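Local atomic coordinates of putative aminooxidase (Propionibacterium acnes, PDB entry 2BAC), a protein that probably isomerises double bonds of polyunsaturated fatty acids, using a bound FAD, and belongs to the flavin-containing amine oxidoreductase family. Residues Gln279-Asp284 / Tyr328-His333; Pro84-Glu89 / Gly196-Trp201. All blocks are in the same frame, centred on the assembly; numbering follows the deposited sequence.

Both contacts touch the same bound trienoic fatty acid, ODT, at different places. Contact 2 meets its carboxylate end. Contact 1 meets the middle of its chain and also touches the FAD. Their centres lie 22 Å apart, and their nearest atoms are about 9 Å apart, so they do not touch each other. Both segments of contact 2 come earlier in the chain than those of contact 1. Both reach one mixed sheet, through strand 88-91 in contact 2 and through the adjacent strands 277-288 and 325-330 in contact 1. The sheet therefore contributes both to gripping the acid head and to lining the middle of the pocket near the flavin.

Contact 1. Residues Gln279-Asp284 / Tyr328-His333; sequences QQYMVD and YLLRNH. With ODT ((11E,13E,15Z)-octadeca-11,13,15-trienoic acid), chain E.
Tyr281 and Tyr328 lean together on the face of the sheet that looks to the fatty acid. Their rings meet obliquely, with planes 36° apart. The outer end of Tyr281 reaches across to Tyr328, with its OH 3.4 Å from Tyr328 CB. Tyr281 CG lies anti to the backbone N (chi1 -167°), which lays the ring over the neighbouring strand. The bound ODT touches both rings differently. Its C10 sits at the edge of Tyr281, and Tyr281 OH is 3.3 Å from C9. That same C9 lies over one face of Tyr328, toward the rim. Tyr281 OH is held by Ala167 O, and Tyr328 OH by Thr326. Val283 lies side by side with Tyr328, with CG2 3.8 Å from CD1 of that ring. On the other face of the sheet, Leu329 CD1 packs 3.8 Å from Met282 CB. Met282 SD comes 4.0 Å from Arg331 CD.

Past the end of strand 325-330, Asn332 reaches back to Gln279 and Gln280. Its OD1 takes a 2.7 Å bond from Gln280 N, with the donor well above the carbonyl plane. Its ND2 gives a weak 3.3 Å bond to Gln279 OE1. The side-chain amides of Gln279 and Asn332 stand 66° apart. A water bridges Gln279 NE2 to Asn332 O. Leu330 CD1 lies 3.6 Å from Gln279 NE2.

The backbones form an antiparallel ladder. Met282 and Leu329 are a hydrogen-bonded pair, and Arg331 N adds a bond to Gln280 O. FAD touches Tyr281, Val283 and Tyr328, so these two strands line the pocket beside the flavin. Strand 277-288 runs between 325-330 and 359-373. Helix 341-355 covers Met282 and Leu329 on the face turned away from the ligand.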
loop_
_atom_site.group_PDB
_atom_site.type_symbol
_atom_site.label_atom_id
_atom_site.label_comp_id
_atom_site.label_asym_id
_atom_site.label_seq_id
_atom_site.Cartn_x
_atom_site.Cartn_y
_atom_site.Cartn_z
ATOM N N GLN A 279 6.702 -7.330 -0.166
ATOM C CA GLN A 279 7.840 -6.459 0.074
ATOM C C GLN A 279 8.094 -6.415 1.546
ATOM O O GLN A 279 7.149 -6.350 2.331
ATOM C CB GLN A 279 7.561 -5.040 -0.475
ATOM C CG GLN A 279 7.269 -5.017 -1.987
ATOM C CD GLN A 279 8.459 -5.525 -2.832
ATOM O OE1 GLN A 279 8.472 -6.667 -3.293
ATOM N NE2 GLN A 279 9.453 -4.678 -3.016
ATOM N N GLN A 280 9.366 -6.475 1.922
ATOM C CA GLN A 280 9.791 -6.240 3.297
ATOM C C GLN A 280 10.289 -4.793 3.442
ATOM O O GLN A 280 11.475 -4.503 3.303
ATOM C CB GLN A 280 10.837 -7.284 3.701
ATOM C CG GLN A 280 10.257 -8.699 3.634
ATOM C CD GLN A 280 11.294 -9.788 3.821
ATOM O OE1 GLN A 280 12.038 -9.799 4.811
ATOM N NE2 GLN A 280 11.338 -10.727 2.879
ATOM N N TYR A 281 9.343 -3.892 3.711
ATOM C CA TYR A 281 9.580 -2.440 3.756
ATOM C C TYR A 281 9.791 -2.007 5.226
ATOM O O TYR A 281 8.908 -2.220 6.086
ATOM C CB TYR A 281 8.371 -1.747 3.111
ATOM C CG TYR A 281 8.502 -0.281 2.758
ATOM C CD1 TYR A 281 9.705 0.251 2.284
ATOM C CD2 TYR A 281 7.383 0.580 2.852
ATOM C CE1 TYR A 281 9.811 1.603 1.943
ATOM C CE2 TYR A 281 7.475 1.928 2.503
ATOM C CZ TYR A 281 8.695 2.431 2.058
ATOM O OH TYR A 281 8.806 3.758 1.710
ATOM N N MET A 282 10.978 -1.446 5.511
ATOM C CA MET A 282 11.402 -1.140 6.881
ATOM C C MET A 282 11.493 0.354 7.162
ATOM O O MET A 282 12.165 1.087 6.444
ATOM C CB MET A 282 12.760 -1.777 7.194
ATOM C CG MET A 282 13.209 -1.582 8.644
ATOM S SD MET A 282 14.453 -2.793 9.105
ATOM C CE MET A 282 15.899 -1.804 9.471
ATOM N N VAL A 283 10.816 0.763 8.231
ATOM C CA VAL A 283 10.745 2.138 8.674
ATOM C C VAL A 283 11.439 2.227 10.030
ATOM O O VAL A 283 11.259 1.345 10.884
ATOM C CB VAL A 283 9.261 2.597 8.826
ATOM C CG1 VAL A 283 9.177 4.077 9.257
ATOM C CG2 VAL A 283 8.448 2.313 7.521
ATOM N N ASP A 284 12.239 3.278 10.220
ATOM C CA ASP A 284 12.819 3.577 11.527
ATOM C C ASP A 284 12.483 5.003 11.955
ATOM O O ASP A 284 12.822 5.950 11.234
ATOM C CB ASP A 284 14.337 3.395 11.496
ATOM C CG ASP A 284 14.759 1.944 11.362
ATOM O OD1 ASP A 284 15.123 1.352 12.402
ATOM O OD2 ASP A 284 14.730 1.401 10.230
ATOM N N TYR A 328 13.232 5.146 5.309
ATOM C CA TYR A 328 12.580 4.088 4.522
ATOM C C TYR A 328 13.559 3.295 3.652
ATOM O O TYR A 328 14.326 3.878 2.865
ATOM C CB TYR A 328 11.459 4.687 3.656
ATOM C CG TYR A 328 10.477 5.484 4.481
ATOM C CD1 TYR A 328 9.292 4.917 4.929
ATOM C CD2 TYR A 328 10.779 6.794 4.878
ATOM C CE1 TYR A 328 8.402 5.638 5.723
ATOM C CE2 TYR A 328 9.904 7.529 5.675
ATOM C CZ TYR A 328 8.719 6.950 6.099
ATOM O OH TYR A 328 7.870 7.684 6.888
ATOM N N LEU A 329 13.522 1.963 3.794
ATOM C CA LEU A 329 14.397 1.066 3.028
ATOM C C LEU A 329 13.709 -0.273 2.700
ATOM O O LEU A 329 12.773 -0.685 3.388
ATOM C CB LEU A 329 15.714 0.815 3.790
ATOM C CG LEU A 329 15.700 0.043 5.125
ATOM C CD1 LEU A 329 15.808 -1.447 4.908
ATOM C CD2 LEU A 329 16.834 0.523 6.059
ATOM N N LEU A 330 14.189 -0.946 1.657
ATOM C CA LEU A 330 13.677 -2.254 1.284
ATOM C C LEU A 330 14.689 -3.347 1.586
ATOM O O LEU A 330 15.887 -3.167 1.367
ATOM C CB LEU A 330 13.296 -2.281 -0.200
ATOM C CG LEU A 330 11.834 -1.985 -0.535
ATOM C CD1 LEU A 330 11.636 -1.930 -2.060
ATOM C CD2 LEU A 330 10.874 -3.016 0.099
ATOM N N ARG A 331 14.201 -4.477 2.099
ATOM C CA ARG A 331 15.070 -5.591 2.481
ATOM C C ARG A 331 15.074 -6.762 1.489
ATOM O O ARG A 331 15.827 -7.715 1.681
ATOM C CB ARG A 331 14.669 -6.104 3.866
ATOM C CG ARG A 331 14.852 -5.088 4.974
ATOM C CD ARG A 331 14.259 -5.577 6.287
ATOM N NE ARG A 331 14.906 -6.809 6.717
ATOM C CZ ARG A 331 14.399 -7.679 7.581
ATOM N NH1 ARG A 331 13.228 -7.459 8.148
ATOM N NH2 ARG A 331 15.083 -8.785 7.894
ATOM N N ASN A 332 14.276 -6.682 0.425
ATOM C CA ASN A 332 14.094 -7.791 -0.516
ATOM C C ASN A 332 14.066 -7.376 -2.005
ATOM O O ASN A 332 13.637 -6.276 -2.351
ATOM C CB ASN A 332 12.780 -8.513 -0.186
ATOM C CG ASN A 332 11.558 -7.714 -0.626
ATOM O OD1 ASN A 332 11.218 -6.704 -0.017
ATOM N ND2 ASN A 332 10.915 -8.148 -1.722
ATOM N N HIS A 333 14.503 -8.293 -2.867
ATOM C CA HIS A 333 14.376 -8.179 -4.312
ATOM C C HIS A 333 14.491 -9.597 -4.890
ATOM O O HIS A 333 15.323 -10.372 -4.444
ATOM C CB HIS A 333 15.494 -7.293 -4.862
ATOM C CG HIS A 333 15.417 -7.035 -6.338
ATOM N ND1 HIS A 333 15.778 -7.974 -7.284
ATOM C CD2 HIS A 333 15.067 -5.921 -7.027
ATOM C CE1 HIS A 333 15.622 -7.457 -8.490
ATOM N NE2 HIS A 333 15.194 -6.210 -8.364
HETATM O O1 ODT E . 8.124 13.896 -1.367
HETATM C C1 ODT E . 7.865 14.809 -0.563
HETATM O O2 ODT E . 7.677 15.994 -0.924
HETATM C C2 ODT E . 7.784 14.415 0.883
HETATM C C3 ODT E . 7.830 12.889 0.952
HETATM C C4 ODT E . 8.369 12.390 2.285
HETATM C C5 ODT E . 8.906 10.973 2.132
HETATM C C6 ODT E . 7.902 10.001 2.716
HETATM C C7 ODT E . 8.148 8.568 2.292
HETATM C C8 ODT E . 6.837 7.920 1.882
HETATM C C9 ODT E . 6.925 6.465 2.276
HETATM C C10 ODT E . 5.921 5.498 1.656
HETATM C C11 ODT E . 4.773 6.023 0.823
HETATM C C12 ODT E . 4.044 5.024 0.346
HETATM C C13 ODT E . 2.859 5.072 -0.506
HETATM C C14 ODT E . 2.258 6.144 -0.975
HETATM C C15 ODT E . 1.086 5.896 -1.809
HETATM C C16 ODT E . 0.376 6.882 -2.366
HETATM C C17 ODT E . 0.697 8.358 -2.199
HETATM C C18 ODT E . -0.310 9.199 -2.967
HETATM O O HOH W 1 12.190 -5.039 -4.411
#

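Contact 2. Residues Pro84-Glu89 / Gly196-Trp201; sequences PKLRRE and GDLWTW. With ODT ((11E,13E,15Z)-octadeca-11,13,15-trienoic acid), chain E.
The Arg88 guanidinium is the flat group here, and ODT and Leu198 both meet it at the edge. ODT O1 sits in its plane and accepts the NE hydrogen at 2.7 Å, with an N-H...O angle of 160°. Leu198 CD1 also lies near the plane, beyond the NH2 end, 3.4 Å from Arg88 NH2. The group also makes a cation-pi contact with Phe193, and its NH2 is bonded to Phe193 O. Arg88 CG stands between the backbone N and the carbonyl carbon (chi1 61°), and the chain bends at chi3. The chain thus passes along the ligand carboxylate, and Arg88 CB lies 3.5 Å from ODT O2. The positive group probably stabilises the carboxylate as an anion. The ligand is also hydrogen-bonded to Tyr297 OH. Together with Leu86, Arg88 forms the carboxylate end of the fatty-acid pocket.

Leu86 fills the ground between the acid and the second segment. Its two branches part: CD2 lies 3.6 Å from ODT C2, while CD1 lies 3.6 Å from Leu198 CB. Leu86 and Leu198 cross at about a right angle. The methyl CG2 of Thr200 packs 3.7 Å from Leu86 CG. Its hydroxyl turns to the backbone instead: Thr200 OG1 donates to Pro84 O at 2.8 Å, from above the carbonyl plane. A water accepts from Leu86 N and donates to Leu198 O, giving a second link between the segments.

Gly196 ends helix 187-195 in a Schellman motif, and the chain then runs on through Leu198 to residues 199-200. Residues 199-200 form a short, weakly bonded strand beside strand 62-63, whose Met62 touches both Leu86 and Leu198. Strand 88-91 lies in the mixed sheet beside strand 295-297, and Leu86 reaches Tyr314 of strand 312-315.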
loop_
_atom_site.group_PDB
_atom_site.type_symbol
_atom_site.label_atom_id
_atom_site.label_comp_id
_atom_site.label_asym_id
_atom_site.label_seq_id
_atom_site.Cartn_x
_atom_site.Cartn_y
_atom_site.Cartn_z
ATOM N N PRO A 84 0.989 18.749 7.783
ATOM C CA PRO A 84 2.066 19.609 7.295
ATOM C C PRO A 84 2.417 19.390 5.815
ATOM O O PRO A 84 2.272 18.285 5.271
ATOM C CB PRO A 84 3.251 19.270 8.204
ATOM C CG PRO A 84 2.818 18.109 9.059
ATOM C CD PRO A 84 1.452 17.707 8.716
ATOM N N LYS A 85 2.859 20.463 5.170
ATOM C CA LYS A 85 3.156 20.439 3.744
ATOM C C LYS A 85 4.351 19.528 3.434
ATOM O O LYS A 85 5.337 19.536 4.155
ATOM C CB LYS A 85 3.453 21.857 3.268
ATOM C CG LYS A 85 3.343 22.041 1.754
ATOM C CD LYS A 85 2.904 23.483 1.413
ATOM C CE LYS A 85 2.262 23.583 0.020
ATOM N NZ LYS A 85 1.116 24.566 0.041
ATOM N N LEU A 86 4.235 18.736 2.371
ATOM C CA LEU A 86 5.315 17.884 1.888
ATOM C C LEU A 86 6.221 18.655 0.925
ATOM O O LEU A 86 5.740 19.269 -0.031
ATOM C CB LEU A 86 4.737 16.657 1.177
ATOM C CG LEU A 86 4.024 15.603 2.042
ATOM C CD1 LEU A 86 3.321 14.605 1.148
ATOM C CD2 LEU A 86 4.973 14.886 3.013
ATOM N N ARG A 87 7.525 18.635 1.195
ATOM C CA ARG A 87 8.530 19.248 0.335
ATOM C C ARG A 87 9.750 18.336 0.267
ATOM O O ARG A 87 10.112 17.723 1.263
ATOM C CB ARG A 87 8.954 20.606 0.908
ATOM C CG ARG A 87 8.033 21.748 0.601
ATOM C CD ARG A 87 8.035 22.747 1.723
ATOM N NE ARG A 87 7.881 24.148 1.308
ATOM C CZ ARG A 87 6.841 24.667 0.643
ATOM N NH1 ARG A 87 6.834 25.976 0.361
ATOM N NH2 ARG A 87 5.819 23.904 0.242
ATOM N N ARG A 88 10.414 18.292 -0.880
ATOM C CA ARG A 88 11.509 17.346 -1.094
ATOM C C ARG A 88 12.725 17.951 -1.792
ATOM O O ARG A 88 12.599 18.806 -2.644
ATOM C CB ARG A 88 11.026 16.159 -1.949
ATOM C CG ARG A 88 10.537 16.535 -3.359
ATOM C CD ARG A 88 10.028 15.323 -4.107
ATOM N NE ARG A 88 8.620 14.999 -3.812
ATOM C CZ ARG A 88 7.554 15.431 -4.512
ATOM N NH1 ARG A 88 7.678 16.213 -5.596
ATOM N NH2 ARG A 88 6.332 15.055 -4.122
ATOM N N GLU A 89 13.897 17.454 -1.422
ATOM C CA GLU A 89 15.100 17.592 -2.213
ATOM C C GLU A 89 15.621 16.202 -2.623
ATOM O O GLU A 89 15.143 15.174 -2.131
ATOM C CB GLU A 89 16.165 18.304 -1.395
ATOM C CG GLU A 89 16.730 17.465 -0.212
ATOM C CD GLU A 89 17.735 18.237 0.596
ATOM O OE1 GLU A 89 18.022 19.398 0.204
ATOM O OE2 GLU A 89 18.228 17.702 1.627
ATOM N N GLY A 196 3.483 18.338 -6.314
ATOM C CA GLY A 196 3.466 18.496 -4.853
ATOM C C GLY A 196 2.055 18.658 -4.316
ATOM O O GLY A 196 1.846 19.122 -3.196
ATOM N N ASP A 197 1.075 18.268 -5.114
ATOM C CA ASP A 197 -0.318 18.395 -4.733
ATOM C C ASP A 197 -0.727 17.166 -3.873
ATOM O O ASP A 197 -1.428 16.250 -4.334
ATOM C CB ASP A 197 -1.150 18.518 -6.009
ATOM C CG ASP A 197 -2.536 19.032 -5.756
ATOM O OD1 ASP A 197 -2.897 19.263 -4.572
ATOM O OD2 ASP A 197 -3.269 19.210 -6.765
ATOM N N LEU A 198 -0.271 17.160 -2.622
ATOM C CA LEU A 198 -0.336 15.969 -1.774
ATOM C C LEU A 198 -1.017 16.242 -0.412
ATOM O O LEU A 198 -0.679 17.200 0.282
ATOM C CB LEU A 198 1.079 15.409 -1.558
ATOM C CG LEU A 198 1.815 14.971 -2.843
ATOM C CD1 LEU A 198 3.300 14.735 -2.569
ATOM C CD2 LEU A 198 1.176 13.722 -3.482
ATOM N N TRP A 199 -1.963 15.374 -0.055
ATOM C CA TRP A 199 -2.655 15.421 1.227
ATOM C C TRP A 199 -1.802 14.841 2.336
ATOM O O TRP A 199 -1.033 13.913 2.127
ATOM C CB TRP A 199 -3.937 14.576 1.192
ATOM C CG TRP A 199 -4.991 15.006 0.251
ATOM C CD1 TRP A 199 -5.011 16.131 -0.500
ATOM C CD2 TRP A 199 -6.217 14.315 -0.020
ATOM N NE1 TRP A 199 -6.173 16.195 -1.225
ATOM C CE2 TRP A 199 -6.934 15.090 -0.955
ATOM C CE3 TRP A 199 -6.786 13.123 0.448
ATOM C CZ2 TRP A 199 -8.187 14.709 -1.446
ATOM C CZ3 TRP A 199 -8.030 12.747 -0.037
ATOM C CH2 TRP A 199 -8.715 13.539 -0.978
ATOM N N THR A 200 -1.972 15.399 3.523
ATOM C CA THR A 200 -1.470 14.828 4.757
ATOM C C THR A 200 -2.424 15.209 5.889
ATOM O O THR A 200 -3.288 16.075 5.733
ATOM C CB THR A 200 -0.060 15.338 5.118
ATOM O OG1 THR A 200 -0.095 16.756 5.306
ATOM C CG2 THR A 200 0.950 14.977 4.042
ATOM N N TRP A 201 -2.248 14.568 7.034
ATOM C CA TRP A 201 -3.152 14.733 8.167
ATOM C C TRP A 201 -2.321 14.996 9.406
ATOM O O TRP A 201 -1.369 14.270 9.671
ATOM C CB TRP A 201 -3.996 13.470 8.341
ATOM C CG TRP A 201 -4.896 13.232 7.178
ATOM C CD1 TRP A 201 -6.188 13.651 7.047
ATOM C CD2 TRP A 201 -4.565 12.576 5.956
ATOM N NE1 TRP A 201 -6.682 13.286 5.831
ATOM C CE2 TRP A 201 -5.709 12.628 5.133
ATOM C CE3 TRP A 201 -3.416 11.950 5.476
ATOM C CZ2 TRP A 201 -5.745 12.069 3.867
ATOM C CZ3 TRP A 201 -3.447 11.388 4.205
ATOM C CH2 TRP A 201 -4.605 11.455 3.417
HETATM O O1 ODT E . 8.124 13.896 -1.367
HETATM C C1 ODT E . 7.865 14.809 -0.563
HETATM O O2 ODT E . 7.677 15.994 -0.924
HETATM C C2 ODT E . 7.784 14.415 0.883
HETATM C C3 ODT E . 7.830 12.889 0.952
HETATM C C4 ODT E . 8.369 12.390 2.285
HETATM C C5 ODT E . 8.906 10.973 2.132
HETATM C C6 ODT E . 7.902 10.001 2.716
HETATM C C7 ODT E . 8.148 8.568 2.292
HETATM C C8 ODT E . 6.837 7.920 1.882
HETATM C C9 ODT E . 6.925 6.465 2.276
HETATM C C10 ODT E . 5.921 5.498 1.656
HETATM C C11 ODT E . 4.773 6.023 0.823
HETATM C C12 ODT E . 4.044 5.024 0.346
HETATM C C13 ODT E . 2.859 5.072 -0.506
HETATM C C14 ODT E . 2.258 6.144 -0.975
HETATM C C15 ODT E . 1.086 5.896 -1.809
HETATM C C16 ODT E . 0.376 6.882 -2.366
HETATM C C17 ODT E . 0.697 8.358 -2.199
HETATM C C18 ODT E . -0.310 9.199 -2.967
HETATM O O HOH W 2 2.005 18.777 0.774
#